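Local coordinates for protein teicoplanin pseudoaglycone deacetylases Orf2 (Actinoplanes teichomyceticus, PDB 3DFM) that probably acts as a zinc-dependent deacetylase of the PIG-L family, hydrolysing an amide bond on the teicoplanin pseudoaglycone, at residues A[46-51]-A[94-99]; A[107-112]-A[122-127]. All blocks are in the same frame, centred on the assembly; numbering follows the deposited sequence.

Interaction 1 of 2, residues A[46-51]-A[94-99]; sequences GAAQPP and RFLDSI. With ZN (zinc ion), chain C; SO4 (sulfate ion), chain H.
R94 and F95, whose backbone carbonyls meet G46, stack their side chains on each other, directed away from the glycine. On one face of the F95 ring R94 CG sits over the centre, 3.9 Å above the plane. In return F95 CE1 lies 3.5 Å above the centre of one face of the R94 guanidinium. The aliphatic part of the arginine thus packs against the phenyl group, and salt bridges to E135 and D139 hold its charged end in place.

The link to G46 is made by backbone atoms. G46 N donates to F95 O at 2.8 Å, approaching from 47° out of the carbonyl plane, and a weaker CA-H...O contact joins G46 CA to R94 O at 3.4 Å. A glycine suits this place because a beta carbon here would run into both carbonyl oxygens. L96 supplies the apolar part: its CD2 branch packs against A48 CB at 4.2 Å, where A48 is small enough to lie beside it, and also touches the carbonyl oxygens of G46 and A47.

A water accepts from D97 N and donates to G46 O, tying the glycine to the metal-binding residue. D97 holds CG anti to its own backbone N (chi1 -163°), which turns the carboxylate from segment 46-51 to zinc; OD1 binds the metal at 1.9 Å, with H16 and D163 completing the protein ligands. A sulfate, probably from the crystallisation liquor, also binds zinc through O2, and S98 OG donates to that same oxygen at 2.8 Å.

Both segments follow the C-terminal ends of neighbouring parallel strands, 37-42 and the edge strand 89-92. F95 rests on helix 126-147, while I99 reaches A56 and M59 of helix 54-62.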
ATOM      1  N   GLY A  46       6.691   3.163 -10.382  1.00 27.26           N
ATOM      2  CA  GLY A  46       7.501   3.760 -11.448  1.00 28.82           C
ATOM      3  C   GLY A  46       8.346   2.734 -12.168  1.00 30.84           C
ATOM      4  O   GLY A  46       8.908   1.835 -11.535  1.00 30.33           O
ATOM      5  N   ALA A  47       8.428   2.853 -13.494  1.00 32.32           N
ATOM      6  CA  ALA A  47       9.175   1.893 -14.304  1.00 34.87           C
ATOM      7  C   ALA A  47      10.680   2.078 -14.068  1.00 36.43           C
ATOM      8  O   ALA A  47      11.241   3.121 -14.373  1.00 37.34           O
ATOM      9  CB  ALA A  47       8.832   2.061 -15.770  1.00 35.17           C
ATOM     10  N   ALA A  48      11.326   1.071 -13.500  1.00 38.35           N
ATOM     11  CA  ALA A  48      12.743   1.197 -13.177  1.00 40.29           C
ATOM     12  C   ALA A  48      13.600   0.667 -14.313  1.00 41.62           C
ATOM     13  O   ALA A  48      13.279  -0.355 -14.923  1.00 41.93           O
ATOM     14  CB  ALA A  48      13.054   0.468 -11.904  1.00 39.80           C
ATOM     15  N   GLN A  49      14.700   1.360 -14.583  1.00 42.97           N
ATOM     16  CA  GLN A  49      15.627   0.918 -15.615  1.00 44.54           C
ATOM     17  C   GLN A  49      16.897   0.308 -15.029  1.00 44.63           C
ATOM     18  O   GLN A  49      17.397   0.791 -14.007  1.00 44.94           O
ATOM     19  CB  GLN A  49      16.015   2.086 -16.519  1.00 44.73           C
ATOM     20  CG  GLN A  49      14.842   2.790 -17.170  1.00 47.16           C
ATOM     21  CD  GLN A  49      15.168   3.253 -18.567  1.00 49.41           C
ATOM     22  OE1 GLN A  49      16.180   3.916 -18.787  1.00 51.45           O
ATOM     23  NE2 GLN A  49      14.324   2.888 -19.527  1.00 49.27           N
ATOM     24  N   PRO A  50      17.432  -0.742 -15.684  1.00 44.59           N
ATOM     25  CA  PRO A  50      18.819  -1.109 -15.404  1.00 44.59           C
ATOM     26  C   PRO A  50      19.750   0.080 -15.720  1.00 44.21           C
ATOM     27  O   PRO A  50      19.402   0.930 -16.545  1.00 43.86           O
ATOM     28  CB  PRO A  50      19.079  -2.275 -16.367  1.00 44.64           C
ATOM     29  CG  PRO A  50      17.733  -2.819 -16.703  1.00 45.05           C
ATOM     30  CD  PRO A  50      16.823  -1.621 -16.700  1.00 44.89           C
ATOM     31  N   PRO A  51      20.923   0.150 -15.069  1.00 43.87           N
ATOM     32  CA  PRO A  51      21.441  -0.845 -14.127  1.00 43.52           C
ATOM     33  C   PRO A  51      20.681  -0.820 -12.809  1.00 42.49           C
ATOM     34  O   PRO A  51      20.382   0.254 -12.293  1.00 43.01           O
ATOM     35  CB  PRO A  51      22.891  -0.409 -13.912  1.00 43.67           C
ATOM     36  CG  PRO A  51      22.887   1.069 -14.182  1.00 44.37           C
ATOM     37  CD  PRO A  51      21.833   1.301 -15.229  1.00 43.81           C
ATOM     38  N   ARG A  94       4.251   7.055 -11.158  1.00 26.43           N
ATOM     39  CA  ARG A  94       5.600   7.248 -11.689  1.00 26.59           C
ATOM     40  C   ARG A  94       6.752   7.076 -10.675  1.00 26.80           C
ATOM     41  O   ARG A  94       7.915   7.102 -11.077  1.00 26.45           O
ATOM     42  CB  ARG A  94       5.701   8.655 -12.277  1.00 26.66           C
ATOM     43  CG  ARG A  94       5.718   9.741 -11.198  1.00 27.21           C
ATOM     44  CD  ARG A  94       5.863  11.094 -11.817  1.00 30.72           C
ATOM     45  NE  ARG A  94       5.542  12.190 -10.905  1.00 30.30           N
ATOM     46  CZ  ARG A  94       6.432  12.929 -10.245  1.00 31.49           C
ATOM     47  NH1 ARG A  94       7.738  12.672 -10.326  1.00 31.70           N
ATOM     48  NH2 ARG A  94       5.999  13.908  -9.469  1.00 32.36           N
ATOM     49  N   PHE A  95       6.441   6.964  -9.384  1.00 26.40           N
ATOM     50  CA  PHE A  95       7.472   7.054  -8.334  1.00 26.96           C
ATOM     51  C   PHE A  95       8.232   5.757  -8.204  1.00 27.58           C
ATOM     52  O   PHE A  95       7.638   4.688  -8.250  1.00 27.88           O
ATOM     53  CB  PHE A  95       6.862   7.507  -6.999  1.00 26.58           C
ATOM     54  CG  PHE A  95       6.216   8.851  -7.092  1.00 26.63           C
ATOM     55  CD1 PHE A  95       6.989  10.007  -6.988  1.00 27.75           C
ATOM     56  CD2 PHE A  95       4.848   8.967  -7.366  1.00 26.07           C
ATOM     57  CE1 PHE A  95       6.403  11.271  -7.125  1.00 27.98           C
ATOM     58  CE2 PHE A  95       4.257  10.216  -7.507  1.00 26.58           C
ATOM     59  CZ  PHE A  95       5.039  11.369  -7.386  1.00 26.36           C
ATOM     60  N   LEU A  96       9.553   5.860  -8.086  1.00 28.35           N
ATOM     61  CA  LEU A  96      10.418   4.683  -8.045  1.00 28.03           C
ATOM     62  C   LEU A  96      10.437   4.090  -6.649  1.00 27.62           C
ATOM     63  O   LEU A  96      10.674   4.792  -5.665  1.00 26.79           O
ATOM     64  CB  LEU A  96      11.841   5.029  -8.502  1.00 28.62           C
ATOM     65  CG  LEU A  96      12.089   5.469  -9.948  1.00 29.28           C
ATOM     66  CD1 LEU A  96      13.538   5.927 -10.141  1.00 31.19           C
ATOM     67  CD2 LEU A  96      11.730   4.356 -10.917  1.00 30.92           C
ATOM     68  N   ASP A  97      10.185   2.789  -6.558  1.00 27.05           N
ATOM     69  CA  ASP A  97      10.234   2.125  -5.264  1.00 27.17           C
ATOM     70  C   ASP A  97      11.614   2.292  -4.612  1.00 26.94           C
ATOM     71  O   ASP A  97      12.597   2.536  -5.310  1.00 25.70           O
ATOM     72  CB  ASP A  97       9.889   0.648  -5.403  1.00 27.55           C
ATOM     73  CG  ASP A  97       9.525   0.024  -4.080  1.00 29.18           C
ATOM     74  OD1 ASP A  97       9.243   0.789  -3.132  1.00 30.79           O
ATOM     75  OD2 ASP A  97       9.541  -1.211  -3.976  1.00 29.65           O
ATOM     76  N   SER A  98      11.669   2.154  -3.287  1.00 27.38           N
ATOM     77  CA  SER A  98      12.893   2.366  -2.500  1.00 28.97           C
ATOM     78  C   SER A  98      14.180   1.730  -3.088  1.00 28.82           C
ATOM     79  O   SER A  98      15.246   2.358  -3.058  1.00 29.75           O
ATOM     80  CB  SER A  98      12.683   1.893  -1.059  1.00 29.05           C
ATOM     81  OG  SER A  98      12.617   0.475  -1.035  1.00 30.23           O
ATOM     82  N   ILE A  99      14.080   0.517  -3.627  1.00 29.02           N
ATOM     83  CA  ILE A  99      15.267  -0.215  -4.143  1.00 28.70           C
ATOM     84  C   ILE A  99      15.804   0.332  -5.463  1.00 28.98           C
ATOM     85  O   ILE A  99      16.853  -0.105  -5.953  1.00 30.18           O
ATOM     86  CB  ILE A  99      15.016  -1.751  -4.332  1.00 29.37           C
ATOM     87  CG1 ILE A  99      13.664  -2.016  -5.006  1.00 28.28           C
ATOM     88  CG2 ILE A  99      15.123  -2.515  -3.008  1.00 28.74           C
ATOM     89  CD1 ILE A  99      13.551  -3.416  -5.624  1.00 28.77           C
TER
HETATM   90 ZN    ZN C 402       8.809   0.575  -1.315  1.00 34.62          ZN
HETATM   91  S   SO4 H 301      10.136  -2.314  -0.694  0.70 13.38           S
HETATM   92  O1  SO4 H 301      11.210  -2.780  -1.556  0.70 24.40           O
HETATM   93  O2  SO4 H 301      10.181  -0.887  -0.662  0.70 22.05           O
HETATM   94  O3  SO4 H 301       8.937  -2.929  -1.238  0.70 26.41           O
HETATM   95  O4  SO4 H 301      10.363  -2.773   0.655  0.70 23.06           O
HETATM   96  O   HOH W   1       9.159   1.255  -8.808  1.00 25.26           O

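Interaction 2 of 2, residues A[107-112]-A[122-127]; sequences RWLTAH and NDHSPD. With ZN (zinc ion), chain F.
N122 N donates to L109 O at 2.8 Å in a nearly straight bond (172°), the central link between the two segments. The N122 side chain lies between the carbonyl of W108, the methyl of A111 and the R107 guanidinium, whose plane is tilted 36° from the amide and whose main partner is D105. With an alanine in place of N122, the space between A111 CB and the R107 guanidinium would probably be left unfilled, and W108 O would lose its close polar neighbour.

L109 also sends CD1 to within 3.6 Å of H124 ND1, an apolar methyl suited to lying against an imidazole. H124 CG stands between its backbone N and carbonyl carbon (chi1 46°), folding the ring back so that ND1 donates to N122 O at 2.7 Å, almost in the ring plane, which fixes the ring's rotation. NE2, the other ring nitrogen, binds zinc at 2.2 Å, together with D129 and two waters. N122 is therefore a second-shell residue: its backbone bonds to L109 and positions the ligand H124.

The contact continues the small antiparallel pair of strands 110-111 and 120-121, where A111 bonds with A120, and leads through the N-cap S125 into helix 126-147.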
ATOM      1  N   ARG A 107      24.544   7.924  -4.342  1.00 41.03           N
ATOM      2  CA  ARG A 107      24.420   6.598  -3.746  1.00 40.32           C
ATOM      3  C   ARG A 107      23.016   6.021  -3.926  1.00 39.02           C
ATOM      4  O   ARG A 107      22.046   6.765  -4.034  1.00 38.22           O
ATOM      5  CB  ARG A 107      24.757   6.642  -2.253  1.00 40.27           C
ATOM      6  CG  ARG A 107      26.249   6.797  -1.951  1.00 42.02           C
ATOM      7  CD  ARG A 107      26.495   6.892  -0.454  1.00 41.74           C
ATOM      8  NE  ARG A 107      25.719   7.962   0.173  1.00 43.06           N
ATOM      9  CZ  ARG A 107      25.325   7.946   1.442  1.00 45.10           C
ATOM     10  NH1 ARG A 107      25.629   6.913   2.223  1.00 44.58           N
ATOM     11  NH2 ARG A 107      24.614   8.953   1.931  1.00 46.24           N
ATOM     12  N   TRP A 108      22.923   4.693  -3.943  1.00 37.88           N
ATOM     13  CA  TRP A 108      21.635   4.025  -3.837  1.00 37.42           C
ATOM     14  C   TRP A 108      21.030   4.373  -2.490  1.00 37.01           C
ATOM     15  O   TRP A 108      21.749   4.494  -1.497  1.00 36.93           O
ATOM     16  CB  TRP A 108      21.788   2.507  -3.962  1.00 36.98           C
ATOM     17  CG  TRP A 108      22.219   2.044  -5.325  1.00 37.21           C
ATOM     18  CD1 TRP A 108      23.393   1.416  -5.647  1.00 37.35           C
ATOM     19  CD2 TRP A 108      21.494   2.184  -6.548  1.00 35.96           C
ATOM     20  NE1 TRP A 108      23.436   1.154  -6.993  1.00 36.82           N
ATOM     21  CE2 TRP A 108      22.283   1.614  -7.571  1.00 37.37           C
ATOM     22  CE3 TRP A 108      20.242   2.726  -6.880  1.00 36.92           C
ATOM     23  CZ2 TRP A 108      21.866   1.572  -8.898  1.00 37.20           C
ATOM     24  CZ3 TRP A 108      19.833   2.694  -8.207  1.00 36.13           C
ATOM     25  CH2 TRP A 108      20.637   2.120  -9.197  1.00 37.39           C
ATOM     26  N   LEU A 109      19.718   4.556  -2.449  1.00 36.71           N
ATOM     27  CA  LEU A 109      19.028   4.702  -1.172  1.00 37.15           C
ATOM     28  C   LEU A 109      19.192   3.427  -0.319  1.00 37.95           C
ATOM     29  O   LEU A 109      19.472   3.503   0.890  1.00 37.18           O
ATOM     30  CB  LEU A 109      17.541   5.040  -1.382  1.00 37.07           C
ATOM     31  CG  LEU A 109      16.620   4.905  -0.162  1.00 36.47           C
ATOM     32  CD1 LEU A 109      17.028   5.862   0.946  1.00 37.93           C
ATOM     33  CD2 LEU A 109      15.182   5.137  -0.528  1.00 37.11           C
ATOM     34  N   THR A 110      19.029   2.267  -0.948  1.00 38.74           N
ATOM     35  CA  THR A 110      19.093   0.999  -0.222  1.00 40.77           C
ATOM     36  C   THR A 110      20.319   0.179  -0.614  1.00 42.04           C
ATOM     37  O   THR A 110      20.574  -0.046  -1.790  1.00 41.63           O
ATOM     38  CB  THR A 110      17.850   0.146  -0.472  1.00 40.36           C
ATOM     39  OG1 THR A 110      17.788  -0.169  -1.864  1.00 42.88           O
ATOM     40  CG2 THR A 110      16.589   0.888  -0.069  1.00 39.76           C
ATOM     41  N   ALA A 111      21.060  -0.275   0.392  1.00 44.61           N
ATOM     42  CA  ALA A 111      22.260  -1.087   0.187  1.00 47.01           C
ATOM     43  C   ALA A 111      22.091  -2.427   0.885  1.00 48.79           C
ATOM     44  O   ALA A 111      21.311  -2.547   1.820  1.00 48.65           O
ATOM     45  CB  ALA A 111      23.466  -0.368   0.739  1.00 46.88           C
ATOM     46  N   HIS A 112      22.817  -3.446   0.449  1.00 51.68           N
ATOM     47  CA  HIS A 112      22.773  -4.677   1.234  1.00 54.43           C
ATOM     48  C   HIS A 112      23.924  -4.835   2.210  1.00 55.89           C
ATOM     49  O   HIS A 112      25.051  -4.421   1.940  1.00 56.20           O
ATOM     50  CB  HIS A 112      22.570  -5.941   0.397  1.00 54.42           C
ATOM     51  CG  HIS A 112      22.036  -7.092   1.199  1.00 55.75           C
ATOM     52  ND1 HIS A 112      21.287  -6.917   2.344  1.00 55.45           N
ATOM     53  CD2 HIS A 112      22.145  -8.432   1.023  1.00 56.90           C
ATOM     54  CE1 HIS A 112      20.956  -8.094   2.838  1.00 56.90           C
ATOM     55  NE2 HIS A 112      21.467  -9.032   2.057  1.00 57.89           N
ATOM     56  N   ASN A 122      20.040   3.922   3.628  1.00 40.40           N
ATOM     57  CA  ASN A 122      21.021   4.959   3.903  1.00 38.39           C
ATOM     58  C   ASN A 122      20.331   6.210   4.427  1.00 37.64           C
ATOM     59  O   ASN A 122      19.251   6.579   3.938  1.00 36.56           O
ATOM     60  CB  ASN A 122      21.815   5.290   2.642  1.00 38.12           C
ATOM     61  CG  ASN A 122      22.834   4.222   2.291  1.00 37.94           C
ATOM     62  OD1 ASN A 122      22.888   3.745   1.152  1.00 38.50           O
ATOM     63  ND2 ASN A 122      23.646   3.837   3.265  1.00 36.01           N
ATOM     64  N   ASP A 123      20.956   6.853   5.414  1.00 36.01           N
ATOM     65  CA  ASP A 123      20.477   8.130   5.946  1.00 35.41           C
ATOM     66  C   ASP A 123      20.430   9.182   4.833  1.00 34.59           C
ATOM     67  O   ASP A 123      21.290   9.203   3.947  1.00 33.84           O
ATOM     68  CB  ASP A 123      21.387   8.613   7.079  1.00 35.65           C
ATOM     69  CG  ASP A 123      21.313   7.717   8.317  1.00 36.72           C
ATOM     70  OD1 ASP A 123      20.209   7.564   8.875  1.00 37.17           O
ATOM     71  OD2 ASP A 123      22.360   7.178   8.743  1.00 38.72           O
ATOM     72  N   HIS A 124      19.427  10.049   4.878  1.00 33.98           N
ATOM     73  CA  HIS A 124      19.262  11.075   3.839  1.00 34.28           C
ATOM     74  C   HIS A 124      18.556  12.304   4.416  1.00 34.61           C
ATOM     75  O   HIS A 124      17.984  12.237   5.504  1.00 34.41           O
ATOM     76  CB  HIS A 124      18.504  10.503   2.631  1.00 34.00           C
ATOM     77  CG  HIS A 124      17.288   9.714   3.006  1.00 35.14           C
ATOM     78  ND1 HIS A 124      17.350   8.401   3.416  1.00 35.61           N
ATOM     79  CD2 HIS A 124      15.980  10.060   3.044  1.00 35.09           C
ATOM     80  CE1 HIS A 124      16.133   7.968   3.694  1.00 37.79           C
ATOM     81  NE2 HIS A 124      15.284   8.956   3.474  1.00 37.65           N
ATOM     82  N   SER A 125      18.608  13.421   3.697  1.00 35.25           N
ATOM     83  CA  SER A 125      18.161  14.692   4.247  1.00 36.54           C
ATOM     84  C   SER A 125      16.646  14.768   4.424  1.00 36.96           C
ATOM     85  O   SER A 125      15.905  14.166   3.637  1.00 36.20           O
ATOM     86  CB  SER A 125      18.633  15.851   3.377  1.00 36.68           C
ATOM     87  OG  SER A 125      18.002  15.803   2.117  1.00 38.17           O
ATOM     88  N   PRO A 126      16.194  15.509   5.466  1.00 37.79           N
ATOM     89  CA  PRO A 126      14.775  15.823   5.684  1.00 38.40           C
ATOM     90  C   PRO A 126      14.204  16.538   4.468  1.00 38.94           C
ATOM     91  O   PRO A 126      13.030  16.343   4.129  1.00 39.50           O
ATOM     92  CB  PRO A 126      14.798  16.773   6.896  1.00 38.62           C
ATOM     93  CG  PRO A 126      16.096  16.442   7.613  1.00 38.23           C
ATOM     94  CD  PRO A 126      17.060  16.090   6.517  1.00 37.71           C
ATOM     95  N   ASP A 127      15.041  17.348   3.822  1.00 39.05           N
ATOM     96  CA  ASP A 127      14.712  18.003   2.562  1.00 39.72           C
ATOM     97  C   ASP A 127      14.342  16.976   1.491  1.00 38.67           C
ATOM     98  O   ASP A 127      13.389  17.179   0.750  1.00 38.37           O
ATOM     99  CB  ASP A 127      15.896  18.832   2.044  1.00 40.37           C
ATOM    100  CG  ASP A 127      15.927  20.242   2.605  1.00 44.65           C
ATOM    101  OD1 ASP A 127      15.289  20.507   3.650  1.00 48.97           O
ATOM    102  OD2 ASP A 127      16.616  21.094   1.998  1.00 48.96           O
TER
HETATM  103 ZN    ZN F 405      13.137   8.986   4.136  1.00 51.92          ZN
HETATM  104  O   HOH W   2      13.533   9.201   1.843  1.00 22.81           O
HETATM  105  O   HOH W   3      12.567   7.435   2.778  1.00 30.70           O

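From the N terminus, interaction 1 comes first: segment 46-51 follows strand 37-42, and segment 94-99 returns to segment 46-51 after helices 54-62 and 71-86 and strand 89-92, closing a long loop. The chain then runs on to 107-112, and interaction 2 closes a short hairpin of nine intervening residues. The two loops lie in series, neither enclosing nor crossing the other, yet they touch: I99 CA is 3.4 Å from T110 OG1, and P51 O is 3.6 Å from W108 CH2. Interaction 1 ties the C-terminal ends of strands 37-42 and 89-92 together; interaction 2 joins the small two-stranded sheet to helix 126-147, which starts within segment 122-127. Each contains a ligand of a different zinc site.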